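Local coordinates for uncharacterized hypothetical protein (Parabacteroides merdae, PDB 4EI0) that is of unknown function, a DUF4466 family protein rich in antiparallel beta sheet, at residues B[164-170]-B[192-197]; B[230-234]-B[281-285]; B[288-294]-B[306-312]. All coordinates share one frame; numbering follows the deposited sequence.

Contact 1. Residues B[164-170]-B[192-197]; sequences CYLSFLN and KIDIMY
Strand 165-167 pairs antiparallel with strand 195-197, the axes of these short segments coming within 4.9 Å, and a classic beta bulge interrupts the pairing where D194 and I195 both face L166. The carbonyl of L166 serves both: its O accepts from D194 N at 2.9 Å and, at greater length, from I195 N, while L166 N returns a bond to I195 O. In its sheet 165-167 runs between 176-178 and 195-199. On one face Y165 and M196, a selenomethionine, lie alongside each other in a Met-aromatic contact. M196 SE sits 5.1 Å from the centroid of the Y165 ring, oblique to it; I193 CD1 packs against Y165 CB, and C164 SG lies over the centre of that ring. The opposite face carries L166 and I195, extended by F168, whose ring edge meets I195 CD1 in the ring plane.

Past the strand ends, polar side chains tie the two loop ends together. D194 grips F168 N with the anti lone pair of OD2, at 2.9 Å, and its OD1 is bonded to N230 ND2. S167 forms an ST turn, its OG accepting from L169 N. With OG anti to the backbone N (chi1 -179°), the hydroxyl donates to K192 O at 2.7 Å. Farther out, Y178 OH bonds both K192 NZ and N170 ND2, and K192 NZ donates to N170 OD1 at 2.7 Å, tilted 21° from the carbonyl plane.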
loop_
_atom_site.group_PDB
_atom_site.type_symbol
_atom_site.label_atom_id
_atom_site.label_comp_id
_atom_site.label_asym_id
_atom_site.label_seq_id
_atom_site.Cartn_x
_atom_site.Cartn_y
_atom_site.Cartn_z
ATOM N N CYS B 164 -13.574 22.468 44.281
ATOM C CA CYS B 164 -14.150 21.437 45.053
ATOM C C CYS B 164 -15.647 21.262 44.906
ATOM O O CYS B 164 -16.194 20.422 45.584
ATOM C CB CYS B 164 -13.832 21.717 46.536
ATOM S SG CYS B 164 -14.498 23.243 47.230
ATOM N N TYR B 165 -16.317 22.026 44.056
ATOM C CA TYR B 165 -17.780 21.989 44.038
ATOM C C TYR B 165 -18.219 21.450 42.708
ATOM O O TYR B 165 -18.089 22.128 41.697
ATOM C CB TYR B 165 -18.338 23.389 44.294
ATOM C CG TYR B 165 -18.003 23.965 45.621
ATOM C CD1 TYR B 165 -18.432 23.362 46.779
ATOM C CD2 TYR B 165 -17.297 25.158 45.736
ATOM C CE1 TYR B 165 -18.139 23.906 48.015
ATOM C CE2 TYR B 165 -17.023 25.712 46.969
ATOM C CZ TYR B 165 -17.429 25.087 48.106
ATOM O OH TYR B 165 -17.153 25.644 49.332
ATOM N N LEU B 166 -18.707 20.210 42.711
ATOM C CA LEU B 166 -19.141 19.529 41.505
ATOM C C LEU B 166 -20.623 19.806 41.225
ATOM O O LEU B 166 -21.469 19.570 42.078
ATOM C CB LEU B 166 -18.909 17.999 41.606
ATOM C CG LEU B 166 -17.506 17.413 41.496
ATOM C CD1 LEU B 166 -16.516 17.973 42.512
ATOM C CD2 LEU B 166 -17.628 15.893 41.608
ATOM N N SER B 167 -20.929 20.289 40.022
ATOM C CA SER B 167 -22.312 20.441 39.537
ATOM C C SER B 167 -22.550 19.537 38.343
ATOM O O SER B 167 -21.825 19.588 37.337
ATOM C CB SER B 167 -22.602 21.875 39.112
ATOM O OG SER B 167 -23.952 22.004 38.673
ATOM N N PHE B 168 -23.612 18.746 38.420
ATOM C CA PHE B 168 -24.047 17.914 37.313
ATOM C C PHE B 168 -25.232 18.549 36.603
ATOM O O PHE B 168 -25.921 17.854 35.871
ATOM C CB PHE B 168 -24.463 16.499 37.831
ATOM C CG PHE B 168 -23.377 15.791 38.590
ATOM C CD1 PHE B 168 -22.358 15.118 37.927
ATOM C CD2 PHE B 168 -23.345 15.841 39.952
ATOM C CE1 PHE B 168 -21.365 14.490 38.628
ATOM C CE2 PHE B 168 -22.347 15.231 40.662
ATOM C CZ PHE B 168 -21.360 14.557 40.012
ATOM N N LEU B 169 -25.424 19.867 36.722
ATOM C CA LEU B 169 -26.656 20.512 36.196
ATOM C C LEU B 169 -26.499 21.386 34.984
ATOM O O LEU B 169 -27.487 21.865 34.466
ATOM C CB LEU B 169 -27.353 21.323 37.325
ATOM C CG LEU B 169 -27.644 20.502 38.626
ATOM C CD1 LEU B 169 -28.316 21.245 39.789
ATOM C CD2 LEU B 169 -28.489 19.281 38.237
ATOM N N ASN B 170 -25.285 21.602 34.497
ATOM C CA ASN B 170 -25.103 22.496 33.409
ATOM C C ASN B 170 -25.439 21.813 32.072
ATOM O O ASN B 170 -25.114 20.645 31.855
ATOM C CB ASN B 170 -23.660 23.021 33.381
ATOM C CG ASN B 170 -23.366 24.052 34.442
ATOM O OD1 ASN B 170 -24.248 24.554 35.144
ATOM N ND2 ASN B 170 -22.099 24.384 34.568
ATOM N N LYS B 192 -26.510 25.221 42.542
ATOM C CA LYS B 192 -26.189 24.251 41.469
ATOM C C LYS B 192 -25.261 23.108 41.935
ATOM O O LYS B 192 -24.988 22.205 41.158
ATOM C CB LYS B 192 -25.449 24.963 40.306
ATOM C CG LYS B 192 -26.356 25.534 39.251
ATOM C CD LYS B 192 -25.731 26.708 38.512
ATOM C CE LYS B 192 -24.567 26.271 37.675
ATOM N NZ LYS B 192 -24.516 26.945 36.355
ATOM N N ILE B 193 -24.739 23.191 43.164
ATOM C CA ILE B 193 -23.720 22.262 43.612
ATOM C C ILE B 193 -24.384 21.006 44.128
ATOM O O ILE B 193 -25.264 21.066 45.002
ATOM C CB ILE B 193 -22.807 22.823 44.715
ATOM C CG1 ILE B 193 -22.205 24.164 44.285
ATOM C CG2 ILE B 193 -21.687 21.795 45.024
ATOM C CD1 ILE B 193 -21.622 24.200 42.913
ATOM N N ASP B 194 -23.908 19.874 43.603
ATOM C CA ASP B 194 -24.385 18.558 43.957
ATOM C C ASP B 194 -23.470 17.831 44.936
ATOM O O ASP B 194 -23.953 17.121 45.832
ATOM C CB ASP B 194 -24.634 17.769 42.640
ATOM C CG ASP B 194 -25.702 18.452 41.802
ATOM O OD1 ASP B 194 -26.775 18.705 42.405
ATOM O OD2 ASP B 194 -25.468 18.811 40.618
ATOM N N ILE B 195 -22.177 18.041 44.811
ATOM C CA ILE B 195 -21.200 17.339 45.644
ATOM C C ILE B 195 -20.091 18.309 46.004
ATOM O O ILE B 195 -19.638 19.086 45.150
ATOM C CB ILE B 195 -20.584 16.105 44.892
ATOM C CG1 ILE B 195 -21.624 14.983 44.743
ATOM C CG2 ILE B 195 -19.403 15.548 45.660
ATOM C CD1 ILE B 195 -21.207 13.805 43.888
HETATM N N MSE B 196 -19.665 18.270 47.260
HETATM C CA MSE B 196 -18.467 18.968 47.694
HETATM C C MSE B 196 -17.382 17.945 47.960
HETATM O O MSE B 196 -17.569 17.024 48.769
HETATM C CB MSE B 196 -18.705 19.786 48.952
HETATM C CG MSE B 196 -17.426 20.493 49.454
HETATM SE SE MSE B 196 -17.776 21.557 51.002
HETATM C CE MSE B 196 -16.039 22.511 51.205
ATOM N N TYR B 197 -16.266 18.107 47.263
ATOM C CA TYR B 197 -15.063 17.335 47.546
ATOM C C TYR B 197 -14.281 17.983 48.658
ATOM O O TYR B 197 -14.215 19.204 48.740
ATOM C CB TYR B 197 -14.207 17.290 46.309
ATOM C CG TYR B 197 -12.815 16.881 46.587
ATOM C CD1 TYR B 197 -12.490 15.528 46.680
ATOM C CD2 TYR B 197 -11.817 17.817 46.768
ATOM C CE1 TYR B 197 -11.208 15.113 46.946
ATOM C CE2 TYR B 197 -10.505 17.411 47.047
ATOM C CZ TYR B 197 -10.208 16.054 47.135
ATOM O OH TYR B 197 -8.936 15.616 47.356
#

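Contact 2. Residues B[230-234]-B[281-285]; sequences NNTKM and WVETA
K233 and E283 face each other as an antiparallel hydrogen-bonded pair, with M234 and V282 as the non-hydrogen-bonded pair beside them, where edge strand 233-238 joins strand 278-283 in a five-stranded antiparallel sheet. The backbone bonds run both ways, K233 N to E283 O at 3.0 Å and E283 N to K233 O at 2.9 Å.

Packing is tight on the buried face that carries V282 and M234. T232 CG2 presses on V282 CG1 at 3.3 Å, closer than usual for two carbons. Both methyls stand anti to their own backbone N, T232 with chi1 -58° measured to OG1 and V282 with chi1 168°, which turns them toward each other between the two segments. M234 adds a looser touch of its CG on V282 CG2. The hydroxyl of T232 is taken up by D194 O, and a water donates to T232 OG1 at 2.8 Å.

The other face is looser and more open to solvent. Here K233 and E283 run alongside each other, pointing the same way, but K233 NZ stays 4.5 Å from E283 OE2, beyond a salt bridge. A second water accepts from K233 NZ at 3.2 Å and can donate to E283 OE2 and T284 O, though it has more acceptors in reach than protons. E283 OE1 makes its salt bridge with R290 on the neighbouring strand. At the loop end A285 is exposed, and its CB rests 3.7 Å from N231 N.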
loop_
_atom_site.group_PDB
_atom_site.type_symbol
_atom_site.label_atom_id
_atom_site.label_comp_id
_atom_site.label_asym_id
_atom_site.label_seq_id
_atom_site.Cartn_x
_atom_site.Cartn_y
_atom_site.Cartn_z
ATOM N N ASN B 230 -28.787 20.818 47.690
ATOM C CA ASN B 230 -29.033 19.549 46.987
ATOM C C ASN B 230 -28.555 18.314 47.757
ATOM O O ASN B 230 -27.400 18.225 48.166
ATOM C CB ASN B 230 -28.384 19.561 45.605
ATOM C CG ASN B 230 -28.982 20.588 44.701
ATOM O OD1 ASN B 230 -30.033 21.128 45.009
ATOM N ND2 ASN B 230 -28.329 20.864 43.576
ATOM N N ASN B 231 -29.464 17.369 47.975
ATOM C CA ASN B 231 -29.128 16.106 48.642
ATOM C C ASN B 231 -28.902 14.980 47.603
ATOM O O ASN B 231 -29.816 14.294 47.191
ATOM C CB ASN B 231 -30.215 15.725 49.638
ATOM C CG ASN B 231 -29.761 14.645 50.586
ATOM O OD1 ASN B 231 -28.571 14.291 50.661
ATOM N ND2 ASN B 231 -30.710 14.075 51.281
ATOM N N THR B 232 -27.673 14.869 47.145
ATOM C CA THR B 232 -27.313 13.953 46.075
ATOM C C THR B 232 -27.233 12.515 46.591
ATOM O O THR B 232 -26.741 12.287 47.683
ATOM C CB THR B 232 -25.957 14.401 45.492
ATOM O OG1 THR B 232 -26.081 15.748 45.034
ATOM C CG2 THR B 232 -25.532 13.525 44.322
ATOM N N LYS B 233 -27.746 11.562 45.819
ATOM C CA LYS B 233 -27.621 10.144 46.141
ATOM C C LYS B 233 -26.363 9.575 45.515
ATOM O O LYS B 233 -26.094 9.827 44.338
ATOM C CB LYS B 233 -28.803 9.361 45.553
ATOM C CG LYS B 233 -30.155 9.691 46.169
ATOM C CD LYS B 233 -31.235 8.855 45.471
ATOM C CE LYS B 233 -32.562 8.909 46.219
ATOM N NZ LYS B 233 -32.919 10.334 46.476
HETATM N N MSE B 234 -25.627 8.773 46.265
HETATM C CA MSE B 234 -24.317 8.261 45.825
HETATM C C MSE B 234 -24.105 6.796 46.227
HETATM O O MSE B 234 -24.538 6.400 47.311
HETATM C CB MSE B 234 -23.213 9.076 46.531
HETATM C CG MSE B 234 -23.060 10.491 46.092
HETATM SE SE MSE B 234 -21.708 11.321 47.197
HETATM C CE MSE B 234 -22.790 11.988 48.674
ATOM N N TRP B 281 -21.496 6.175 41.570
ATOM C CA TRP B 281 -22.762 6.421 40.848
ATOM C C TRP B 281 -23.517 7.488 41.590
ATOM O O TRP B 281 -23.629 7.414 42.791
ATOM C CB TRP B 281 -23.639 5.215 40.812
ATOM C CG TRP B 281 -23.069 4.053 40.035
ATOM C CD1 TRP B 281 -22.448 2.936 40.544
ATOM C CD2 TRP B 281 -23.139 3.834 38.613
ATOM N NE1 TRP B 281 -22.118 2.072 39.548
ATOM C CE2 TRP B 281 -22.495 2.559 38.362
ATOM C CE3 TRP B 281 -23.625 4.552 37.552
ATOM C CZ2 TRP B 281 -22.385 2.029 37.102
ATOM C CZ3 TRP B 281 -23.469 4.022 36.272
ATOM C CH2 TRP B 281 -22.853 2.779 36.058
ATOM N N VAL B 282 -24.090 8.438 40.862
ATOM C CA VAL B 282 -24.730 9.623 41.451
ATOM C C VAL B 282 -26.109 9.785 40.846
ATOM O O VAL B 282 -26.305 9.526 39.661
ATOM C CB VAL B 282 -23.864 10.861 41.148
ATOM C CG1 VAL B 282 -24.573 12.141 41.467
ATOM C CG2 VAL B 282 -22.565 10.745 41.929
ATOM N N GLU B 283 -27.065 10.244 41.665
ATOM C CA GLU B 283 -28.355 10.741 41.151
ATOM C C GLU B 283 -28.641 12.072 41.806
ATOM O O GLU B 283 -28.540 12.176 43.026
ATOM C CB GLU B 283 -29.487 9.754 41.436
ATOM C CG GLU B 283 -30.863 10.177 40.870
ATOM C CD GLU B 283 -31.939 9.151 41.169
ATOM O OE1 GLU B 283 -31.967 8.123 40.478
ATOM O OE2 GLU B 283 -32.699 9.322 42.138
ATOM N N THR B 284 -28.966 13.090 41.009
ATOM C CA THR B 284 -29.133 14.433 41.551
ATOM C C THR B 284 -30.415 14.496 42.335
ATOM O O THR B 284 -31.334 13.655 42.133
ATOM C CB THR B 284 -29.153 15.522 40.473
ATOM O OG1 THR B 284 -30.137 15.213 39.503
ATOM C CG2 THR B 284 -27.838 15.573 39.750
ATOM N N ALA B 285 -30.499 15.500 43.218
ATOM C CA ALA B 285 -31.566 15.575 44.215
ATOM C C ALA B 285 -32.971 15.365 43.622
ATOM O O ALA B 285 -33.793 14.656 44.185
ATOM C CB ALA B 285 -31.496 16.916 44.949
HETATM O O HOH W 1 -28.309 16.715 43.673
HETATM O O HOH W 2 -32.935 11.641 43.517
#

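Contact 3. Residues B[288-294]-B[306-312]; sequences KYRAYVY and SVKRYKM
R309 sets CG anti to the backbone N (chi1 -176°) and then bends at chi3 (67°), while Y289 has CG anti to its carbonyl carbon; together these turns lay the guanidinium flat on the tyrosine ring. The planes are 15° apart and the centres 4.1 Å, an off-centre cation-pi stack with Y289 CE1 over the middle of the guanidinium. A leucine in place of R309 would probably strip Y289 of its stacked cation and cost the carbonyls of F168 and N170 and the carboxylate of D152 the bonds R309 gives them.

Beneath the stack, these nearly antiparallel strand parts belong to the hairpin of 289-299 and 302-311, with two-way backbone bonds between R290 and Y310, Y292 and K308, Y294 and S306. A291 and V293 share the stack's face with V307. On the other face M312, a selenomethionine, sets SE 3.6 Å from R290 CD and CE over the R290 guanidinium, whose NE is salt-bridged to E283 and whose NH1 donates to F259 O.

The hairpin lies mid-sheet, with strand 278-283 bonded to one flank and strand 152-159 to the other. Helices 243-246 and 256-261 cover the face of Y292 and K308, where K308 reaches D242 and Y310 reaches E260.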
loop_
_atom_site.group_PDB
_atom_site.type_symbol
_atom_site.label_atom_id
_atom_site.label_comp_id
_atom_site.label_asym_id
_atom_site.label_seq_id
_atom_site.Cartn_x
_atom_site.Cartn_y
_atom_site.Cartn_z
ATOM N N LYS B 288 -33.273 14.271 38.154
ATOM C CA LYS B 288 -33.139 14.740 36.789
ATOM C C LYS B 288 -31.977 14.085 36.053
ATOM O O LYS B 288 -32.114 13.710 34.884
ATOM C CB LYS B 288 -32.988 16.260 36.772
ATOM C CG LYS B 288 -33.017 16.902 35.395
ATOM C CD LYS B 288 -33.674 18.291 35.430
ATOM C CE LYS B 288 -33.764 18.960 34.058
ATOM N NZ LYS B 288 -32.430 19.514 33.678
ATOM N N TYR B 289 -30.846 13.924 36.726
ATOM C CA TYR B 289 -29.663 13.340 36.098
ATOM C C TYR B 289 -29.091 12.217 36.978
ATOM O O TYR B 289 -29.173 12.276 38.213
ATOM C CB TYR B 289 -28.574 14.405 35.895
ATOM C CG TYR B 289 -28.849 15.546 34.901
ATOM C CD1 TYR B 289 -28.634 15.387 33.534
ATOM C CD2 TYR B 289 -29.275 16.802 35.350
ATOM C CE1 TYR B 289 -28.872 16.436 32.644
ATOM C CE2 TYR B 289 -29.522 17.855 34.466
ATOM C CZ TYR B 289 -29.322 17.666 33.115
ATOM O OH TYR B 289 -29.543 18.723 32.279
ATOM N N ARG B 290 -28.524 11.209 36.310
ATOM C CA ARG B 290 -27.629 10.266 36.920
ATOM C C ARG B 290 -26.267 10.419 36.313
ATOM O O ARG B 290 -26.142 10.898 35.189
ATOM C CB ARG B 290 -28.133 8.867 36.723
ATOM C CG ARG B 290 -29.243 8.548 37.671
ATOM C CD ARG B 290 -29.796 7.172 37.356
ATOM N NE ARG B 290 -30.839 6.895 38.297
ATOM C CZ ARG B 290 -31.474 5.739 38.378
ATOM N NH1 ARG B 290 -31.219 4.709 37.556
ATOM N NH2 ARG B 290 -32.391 5.632 39.305
ATOM N N ALA B 291 -25.234 10.047 37.050
ATOM C CA ALA B 291 -23.871 10.212 36.519
ATOM C C ALA B 291 -22.994 9.135 37.128
ATOM O O ALA B 291 -23.348 8.527 38.158
ATOM C CB ALA B 291 -23.334 11.585 36.871
ATOM N N TYR B 292 -21.840 8.924 36.514
ATOM C CA TYR B 292 -20.806 8.077 37.076
ATOM C C TYR B 292 -19.554 8.924 37.085
ATOM O O TYR B 292 -19.105 9.411 36.015
ATOM C CB TYR B 292 -20.600 6.774 36.245
ATOM C CG TYR B 292 -19.481 5.905 36.774
ATOM C CD1 TYR B 292 -19.586 5.315 38.027
ATOM C CD2 TYR B 292 -18.316 5.710 36.068
ATOM C CE1 TYR B 292 -18.570 4.543 38.563
ATOM C CE2 TYR B 292 -17.285 4.909 36.595
ATOM C CZ TYR B 292 -17.396 4.375 37.853
ATOM O OH TYR B 292 -16.412 3.558 38.390
ATOM N N VAL B 293 -18.994 9.119 38.271
ATOM C CA VAL B 293 -17.764 9.876 38.484
ATOM C C VAL B 293 -16.609 8.880 38.712
ATOM O O VAL B 293 -16.693 8.021 39.581
ATOM C CB VAL B 293 -17.902 10.763 39.714
ATOM C CG1 VAL B 293 -16.618 11.605 39.901
ATOM C CG2 VAL B 293 -19.191 11.572 39.623
ATOM N N TYR B 294 -15.579 8.933 37.864
ATOM C CA TYR B 294 -14.460 7.978 37.928
ATOM C C TYR B 294 -13.247 8.739 38.384
ATOM O O TYR B 294 -12.983 9.809 37.873
ATOM C CB TYR B 294 -14.205 7.333 36.550
ATOM C CG TYR B 294 -13.000 6.426 36.565
ATOM C CD1 TYR B 294 -13.060 5.221 37.222
ATOM C CD2 TYR B 294 -11.806 6.785 35.955
ATOM C CE1 TYR B 294 -11.976 4.354 37.263
ATOM C CE2 TYR B 294 -10.700 5.945 36.001
ATOM C CZ TYR B 294 -10.797 4.716 36.634
ATOM O OH TYR B 294 -9.726 3.878 36.775
ATOM N N SER B 306 -13.201 11.924 35.719
ATOM C CA SER B 306 -13.894 11.885 34.448
ATOM C C SER B 306 -15.336 11.407 34.694
ATOM O O SER B 306 -15.557 10.557 35.527
ATOM C CB SER B 306 -13.181 10.917 33.530
ATOM O OG SER B 306 -11.827 11.327 33.363
ATOM N N VAL B 307 -16.306 11.929 33.961
ATOM C CA VAL B 307 -17.745 11.730 34.295
ATOM C C VAL B 307 -18.535 11.461 33.047
ATOM O O VAL B 307 -18.331 12.128 32.035
ATOM C CB VAL B 307 -18.317 12.985 35.009
ATOM C CG1 VAL B 307 -19.823 12.879 35.291
ATOM C CG2 VAL B 307 -17.525 13.320 36.258
ATOM N N LYS B 308 -19.384 10.442 33.096
ATOM C CA LYS B 308 -20.485 10.261 32.180
ATOM C C LYS B 308 -21.748 10.675 32.896
ATOM O O LYS B 308 -21.910 10.382 34.085
ATOM C CB LYS B 308 -20.609 8.838 31.735
ATOM C CG LYS B 308 -19.661 8.489 30.606
ATOM C CD LYS B 308 -19.661 7.021 30.246
ATOM C CE LYS B 308 -18.877 6.717 28.961
ATOM N NZ LYS B 308 -18.916 5.276 28.611
ATOM N N ARG B 309 -22.604 11.419 32.198
ATOM C CA ARG B 309 -23.929 11.860 32.775
ATOM C C ARG B 309 -25.054 11.491 31.824
ATOM O O ARG B 309 -24.877 11.524 30.603
ATOM C CB ARG B 309 -23.899 13.356 33.017
ATOM C CG ARG B 309 -25.146 13.918 33.695
ATOM C CD ARG B 309 -25.204 15.434 33.713
ATOM N NE ARG B 309 -25.366 15.987 32.385
ATOM C CZ ARG B 309 -25.505 17.282 32.098
ATOM N NH1 ARG B 309 -25.542 18.191 33.056
ATOM N NH2 ARG B 309 -25.613 17.661 30.820
ATOM N N TYR B 310 -26.212 11.127 32.376
ATOM C CA TYR B 310 -27.360 10.708 31.597
ATOM C C TYR B 310 -28.608 11.388 32.195
ATOM O O TYR B 310 -28.858 11.297 33.397
ATOM C CB TYR B 310 -27.489 9.170 31.659
ATOM C CG TYR B 310 -28.681 8.582 30.925
ATOM C CD1 TYR B 310 -28.608 8.281 29.615
ATOM C CD2 TYR B 310 -29.887 8.377 31.575
ATOM C CE1 TYR B 310 -29.700 7.754 28.932
ATOM C CE2 TYR B 310 -30.980 7.864 30.921
ATOM C CZ TYR B 310 -30.881 7.573 29.577
ATOM O OH TYR B 310 -31.944 7.044 28.899
ATOM N N LYS B 311 -29.350 12.079 31.349
ATOM C CA LYS B 311 -30.588 12.729 31.730
ATOM C C LYS B 311 -31.741 11.751 31.716
ATOM O O LYS B 311 -32.099 11.184 30.668
ATOM C CB LYS B 311 -30.925 13.885 30.781
ATOM C CG LYS B 311 -32.130 14.720 31.304
ATOM C CD LYS B 311 -32.848 15.510 30.231
ATOM C CE LYS B 311 -32.808 17.011 30.470
ATOM N NZ LYS B 311 -31.896 17.665 29.480
HETATM N N MSE B 312 -32.355 11.571 32.879
HETATM C CA MSE B 312 -33.406 10.564 33.020
HETATM C C MSE B 312 -34.680 10.921 32.237
HETATM O O MSE B 312 -34.978 12.084 31.897
HETATM O OXT MSE B 312 -35.418 10.009 31.861
HETATM C CB MSE B 312 -33.692 10.332 34.499
HETATM C CG MSE B 312 -32.497 9.755 35.256
HETATM SE SE MSE B 312 -32.049 7.919 34.693
HETATM C CE MSE B 312 -33.726 7.006 35.145
HETATM O O HOH W 3 -34.453 13.961 33.808
#

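In the fold
Contacts 2 and 3 belong to one five-stranded antiparallel sheet, while contact 1 lies in another; their centres are 10 to 12 Å apart. Within the shared sheet the two contacts are direct neighbours, V282 N lying 2.8 Å from A291 O, and the charged pair R290 NE and E283 OE1, 2.7 Å apart, braces the same seam. The loop ends of contact 1 are tied to the other sheet by polar bonds, with D194 O 2.7 Å from T232 OG1 on the side of contact 2 and F168 O 2.9 Å from R309 NH1 on that of contact 3, and by the F168 ring, which packs on V293. No ligand or active site is known here.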